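Local coordinates for protein DnaJ homolog subfamily C member 27-A (Xenopus laevis, PDB 6JMG) that binds GTP as a Rab-family small GTPase fused to a DnaJ domain and is possibly involved in regulating the MEK/ERK pathway, at residues Val55-Val67 with Gln176-Asn188. Numbering follows the deposited sequence.
Sequences VTKVHIKDREIKV and QAFYSAIVDLCDN
Tyr179 and Val183 of helix 171-187 pack on Val58, Ile60, Ile65 and Val67, a helix-on-sheet contact in the Ras-like P-loop GTPase fold. The two strands form the antiparallel hairpin at one border of the central sheet, and the segment 176-187, from the last helix of the GTPase fold, crosses strand 55-60 at -76° with the axes 9.2 Å apart. Alternation along the strands turns Val58, Ile60, Ile65 and Val67 toward the helix; branched aliphatic residues suit both the extended backbone and the apolar interface. Tyr179, one turn before Val183, has a flat side chain long enough to reach Val58 and Val67 on both strands. Val58 CG2 sits almost straight over the ring, 4.2 Å from the Tyr179 centroid, in a CH-pi contact, while Phe178 CD2 lies off-centre over the opposite face. At the far end of the ring, Tyr179 OH comes 3.6 Å from Val67 CG1. Cutting Tyr179 back to an alanine would probably open a gap between the helix and the methyls of Val58 and Val67, which would lose the ring they pack on. Nearer the turn, Val183 CG2 touches both Ile60 CG2, at 3.8 Å, and Ile65 CD1. Ser180 is small enough to lie close to the hairpin, and Ser180 OG donates a hydrogen bond of 2.6 Å to Gln176 O, satisfying the hydroxyl within the helix. Lys61, exposed in the turn, lays its CG by Val183 CG1 and its CE against Ser180 CB; bends at chi2 and chi4 turn the ammonium toward Asp184, and Lys61 NZ and Asp184 OD1 form a salt bridge of 2.9 Å.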
# COMPACT_ATOMS: atom_id res chain seq x y z
N VAL A 55 16.51 -6.58 14.53
CA VAL A 55 17.17 -5.57 13.73
C VAL A 55 18.18 -6.27 12.84
O VAL A 55 18.92 -7.15 13.30
CB VAL A 55 17.84 -4.51 14.62
CG1 VAL A 55 18.72 -3.58 13.79
CG2 VAL A 55 16.73 -3.73 15.35
N THR A 56 18.18 -5.90 11.57
CA THR A 56 19.19 -6.35 10.63
C THR A 56 19.79 -5.12 9.96
O THR A 56 19.24 -4.01 10.03
CB THR A 56 18.60 -7.32 9.60
OG1 THR A 56 19.64 -7.81 8.74
CG2 THR A 56 17.53 -6.63 8.77
N LYS A 57 20.92 -5.31 9.31
CA LYS A 57 21.60 -4.24 8.59
C LYS A 57 21.81 -4.67 7.14
O LYS A 57 22.17 -5.83 6.87
CB LYS A 57 22.94 -3.91 9.29
CG LYS A 57 23.85 -2.91 8.59
CD LYS A 57 25.16 -3.61 8.17
CE LYS A 57 25.92 -2.85 7.09
NZ LYS A 57 26.58 -3.72 6.06
N VAL A 58 21.54 -3.76 6.20
CA VAL A 58 21.72 -4.02 4.77
C VAL A 58 22.35 -2.79 4.12
O VAL A 58 22.23 -1.67 4.62
CB VAL A 58 20.41 -4.38 4.06
CG1 VAL A 58 19.78 -5.60 4.70
CG2 VAL A 58 19.44 -3.19 4.05
N HIS A 59 23.07 -3.03 3.02
CA HIS A 59 23.69 -1.99 2.20
C HIS A 59 23.12 -2.05 0.78
O HIS A 59 23.54 -2.90 -0.02
CB HIS A 59 25.21 -2.16 2.16
CG HIS A 59 25.94 -0.99 1.58
ND1 HIS A 59 25.88 0.27 2.13
CD2 HIS A 59 26.74 -0.89 0.49
CE1 HIS A 59 26.62 1.10 1.41
NE2 HIS A 59 27.15 0.42 0.41
N ILE A 60 22.22 -1.13 0.45
CA ILE A 60 21.56 -1.10 -0.85
C ILE A 60 21.75 0.30 -1.42
O ILE A 60 21.82 1.29 -0.68
CB ILE A 60 20.06 -1.48 -0.75
CG1 ILE A 60 19.84 -2.96 -1.13
CG2 ILE A 60 19.21 -0.62 -1.64
CD1 ILE A 60 20.65 -3.96 -0.32
N LYS A 61 21.88 0.37 -2.75
CA LYS A 61 22.45 1.53 -3.44
C LYS A 61 23.87 1.61 -2.89
O LYS A 61 24.59 0.61 -2.97
CB LYS A 61 21.59 2.79 -3.29
CG LYS A 61 20.16 2.63 -3.79
CD LYS A 61 20.10 1.84 -5.09
CE LYS A 61 18.66 1.50 -5.46
NZ LYS A 61 17.81 2.73 -5.56
N ASP A 62 24.29 2.72 -2.31
CA ASP A 62 25.29 2.65 -1.26
C ASP A 62 24.83 3.49 -0.08
O ASP A 62 25.57 4.26 0.52
CB ASP A 62 26.68 3.05 -1.74
CG ASP A 62 26.65 4.17 -2.74
OD1 ASP A 62 25.65 4.91 -2.78
OD2 ASP A 62 27.64 4.29 -3.50
N ARG A 63 23.55 3.31 0.25
CA ARG A 63 23.00 3.77 1.51
C ARG A 63 23.07 2.62 2.50
O ARG A 63 22.79 1.47 2.14
CB ARG A 63 21.55 4.22 1.35
CG ARG A 63 21.33 5.41 0.42
CD ARG A 63 20.66 6.54 1.18
NE ARG A 63 21.34 6.78 2.46
CZ ARG A 63 20.81 7.47 3.46
NH1 ARG A 63 19.59 7.97 3.34
NH2 ARG A 63 21.50 7.64 4.59
N GLU A 64 23.46 2.92 3.73
CA GLU A 64 23.44 1.94 4.80
C GLU A 64 22.08 2.01 5.51
O GLU A 64 21.66 3.09 5.94
CB GLU A 64 24.58 2.17 5.78
CG GLU A 64 25.22 0.88 6.26
CD GLU A 64 26.22 0.31 5.25
OE1 GLU A 64 27.15 1.04 4.86
OE2 GLU A 64 26.05 -0.86 4.84
N ILE A 65 21.40 0.86 5.60
CA ILE A 65 20.03 0.80 6.10
C ILE A 65 20.00 -0.04 7.37
O ILE A 65 20.43 -1.20 7.36
CB ILE A 65 19.06 0.20 5.06
CG1 ILE A 65 19.32 0.73 3.64
CG2 ILE A 65 17.63 0.44 5.48
CD1 ILE A 65 19.40 2.23 3.53
N LYS A 66 19.46 0.52 8.44
CA LYS A 66 19.17 -0.23 9.65
C LYS A 66 17.69 -0.57 9.62
O LYS A 66 16.84 0.33 9.59
CB LYS A 66 19.55 0.57 10.90
CG LYS A 66 19.24 -0.13 12.23
CD LYS A 66 19.33 0.84 13.43
CE LYS A 66 18.75 0.24 14.74
NZ LYS A 66 17.34 0.66 15.05
N VAL A 67 17.37 -1.86 9.62
CA VAL A 67 16.02 -2.35 9.35
C VAL A 67 15.43 -2.92 10.63
O VAL A 67 15.94 -3.90 11.17
CB VAL A 67 16.01 -3.41 8.24
CG1 VAL A 67 14.60 -3.77 7.90
CG2 VAL A 67 16.77 -2.92 7.02
N GLN A 176 16.21 -7.54 -2.71
CA GLN A 176 16.92 -6.47 -3.38
C GLN A 176 15.94 -5.48 -4.00
O GLN A 176 16.13 -4.27 -3.90
CB GLN A 176 17.87 -7.04 -4.44
CG GLN A 176 18.73 -6.00 -5.16
CD GLN A 176 19.96 -5.59 -4.37
OE1 GLN A 176 20.21 -4.40 -4.16
NE2 GLN A 176 20.74 -6.57 -3.91
N ALA A 177 14.86 -5.98 -4.60
CA ALA A 177 13.87 -5.07 -5.15
C ALA A 177 13.14 -4.33 -4.04
O ALA A 177 12.84 -3.14 -4.17
CB ALA A 177 12.89 -5.84 -6.01
N PHE A 178 12.87 -5.03 -2.93
CA PHE A 178 12.16 -4.47 -1.79
C PHE A 178 12.90 -3.26 -1.22
O PHE A 178 12.33 -2.18 -1.06
CB PHE A 178 12.03 -5.56 -0.74
CG PHE A 178 11.21 -5.21 0.48
CD1 PHE A 178 9.87 -4.86 0.39
CD2 PHE A 178 11.76 -5.36 1.75
CE1 PHE A 178 9.12 -4.64 1.53
CE2 PHE A 178 11.02 -5.12 2.89
CZ PHE A 178 9.70 -4.76 2.78
N TYR A 179 14.19 -3.44 -0.91
CA TYR A 179 14.94 -2.37 -0.25
C TYR A 179 15.27 -1.25 -1.22
O TYR A 179 15.41 -0.10 -0.80
CB TYR A 179 16.20 -2.93 0.40
CG TYR A 179 15.94 -3.75 1.65
CD1 TYR A 179 15.13 -3.25 2.66
CD2 TYR A 179 16.47 -5.03 1.80
CE1 TYR A 179 14.89 -3.99 3.81
CE2 TYR A 179 16.23 -5.79 2.95
CZ TYR A 179 15.44 -5.25 3.96
OH TYR A 179 15.18 -5.97 5.11
N SER A 180 15.39 -1.56 -2.52
CA SER A 180 15.63 -0.47 -3.45
C SER A 180 14.39 0.41 -3.59
O SER A 180 14.49 1.63 -3.60
CB SER A 180 16.06 -1.00 -4.81
OG SER A 180 17.07 -1.99 -4.65
N ALA A 181 13.20 -0.19 -3.66
CA ALA A 181 12.00 0.62 -3.67
C ALA A 181 11.89 1.44 -2.38
O ALA A 181 11.45 2.60 -2.41
CB ALA A 181 10.77 -0.26 -3.89
N ILE A 182 12.32 0.88 -1.25
CA ILE A 182 12.21 1.60 0.01
C ILE A 182 13.23 2.73 0.07
O ILE A 182 12.93 3.82 0.57
CB ILE A 182 12.35 0.63 1.20
CG1 ILE A 182 11.14 -0.31 1.28
CG2 ILE A 182 12.44 1.40 2.51
CD1 ILE A 182 11.29 -1.43 2.34
N VAL A 183 14.44 2.50 -0.43
CA VAL A 183 15.41 3.59 -0.55
C VAL A 183 14.87 4.68 -1.47
O VAL A 183 14.99 5.87 -1.17
CB VAL A 183 16.78 3.06 -1.03
CG1 VAL A 183 17.67 4.21 -1.46
CG2 VAL A 183 17.46 2.27 0.08
N ASP A 184 14.28 4.29 -2.60
CA ASP A 184 13.68 5.28 -3.50
C ASP A 184 12.56 6.04 -2.79
O ASP A 184 12.39 7.24 -2.99
CB ASP A 184 13.14 4.61 -4.77
CG ASP A 184 14.24 4.06 -5.66
OD1 ASP A 184 15.42 4.45 -5.51
OD2 ASP A 184 13.91 3.23 -6.54
N LEU A 185 11.79 5.34 -1.96
CA LEU A 185 10.74 6.01 -1.20
C LEU A 185 11.32 6.98 -0.18
O LEU A 185 10.78 8.06 0.06
CB LEU A 185 9.85 4.97 -0.53
CG LEU A 185 8.71 5.50 0.37
CD1 LEU A 185 7.41 5.61 -0.43
CD2 LEU A 185 8.52 4.64 1.63
N CYS A 186 12.45 6.62 0.43
CA CYS A 186 13.04 7.47 1.45
C CYS A 186 13.70 8.70 0.83
O CYS A 186 13.60 9.80 1.37
CB CYS A 186 14.07 6.69 2.27
SG CYS A 186 13.35 5.62 3.50
N ASP A 187 14.36 8.53 -0.31
CA ASP A 187 14.96 9.66 -0.99
C ASP A 187 13.92 10.67 -1.45
O ASP A 187 14.27 11.82 -1.75
CB ASP A 187 15.79 9.18 -2.17
CG ASP A 187 17.04 8.42 -1.75
OD1 ASP A 187 17.29 8.29 -0.53
OD2 ASP A 187 17.78 7.97 -2.64
N ASN A 188 12.64 10.27 -1.51
CA ASN A 188 11.53 11.14 -1.86
C ASN A 188 10.72 11.54 -0.63
O ASN A 188 9.50 11.72 -0.71
CB ASN A 188 10.66 10.45 -2.91
CG ASN A 188 9.67 11.40 -3.57
OD1 ASN A 188 9.81 12.62 -3.50
ND2 ASN A 188 8.65 10.82 -4.22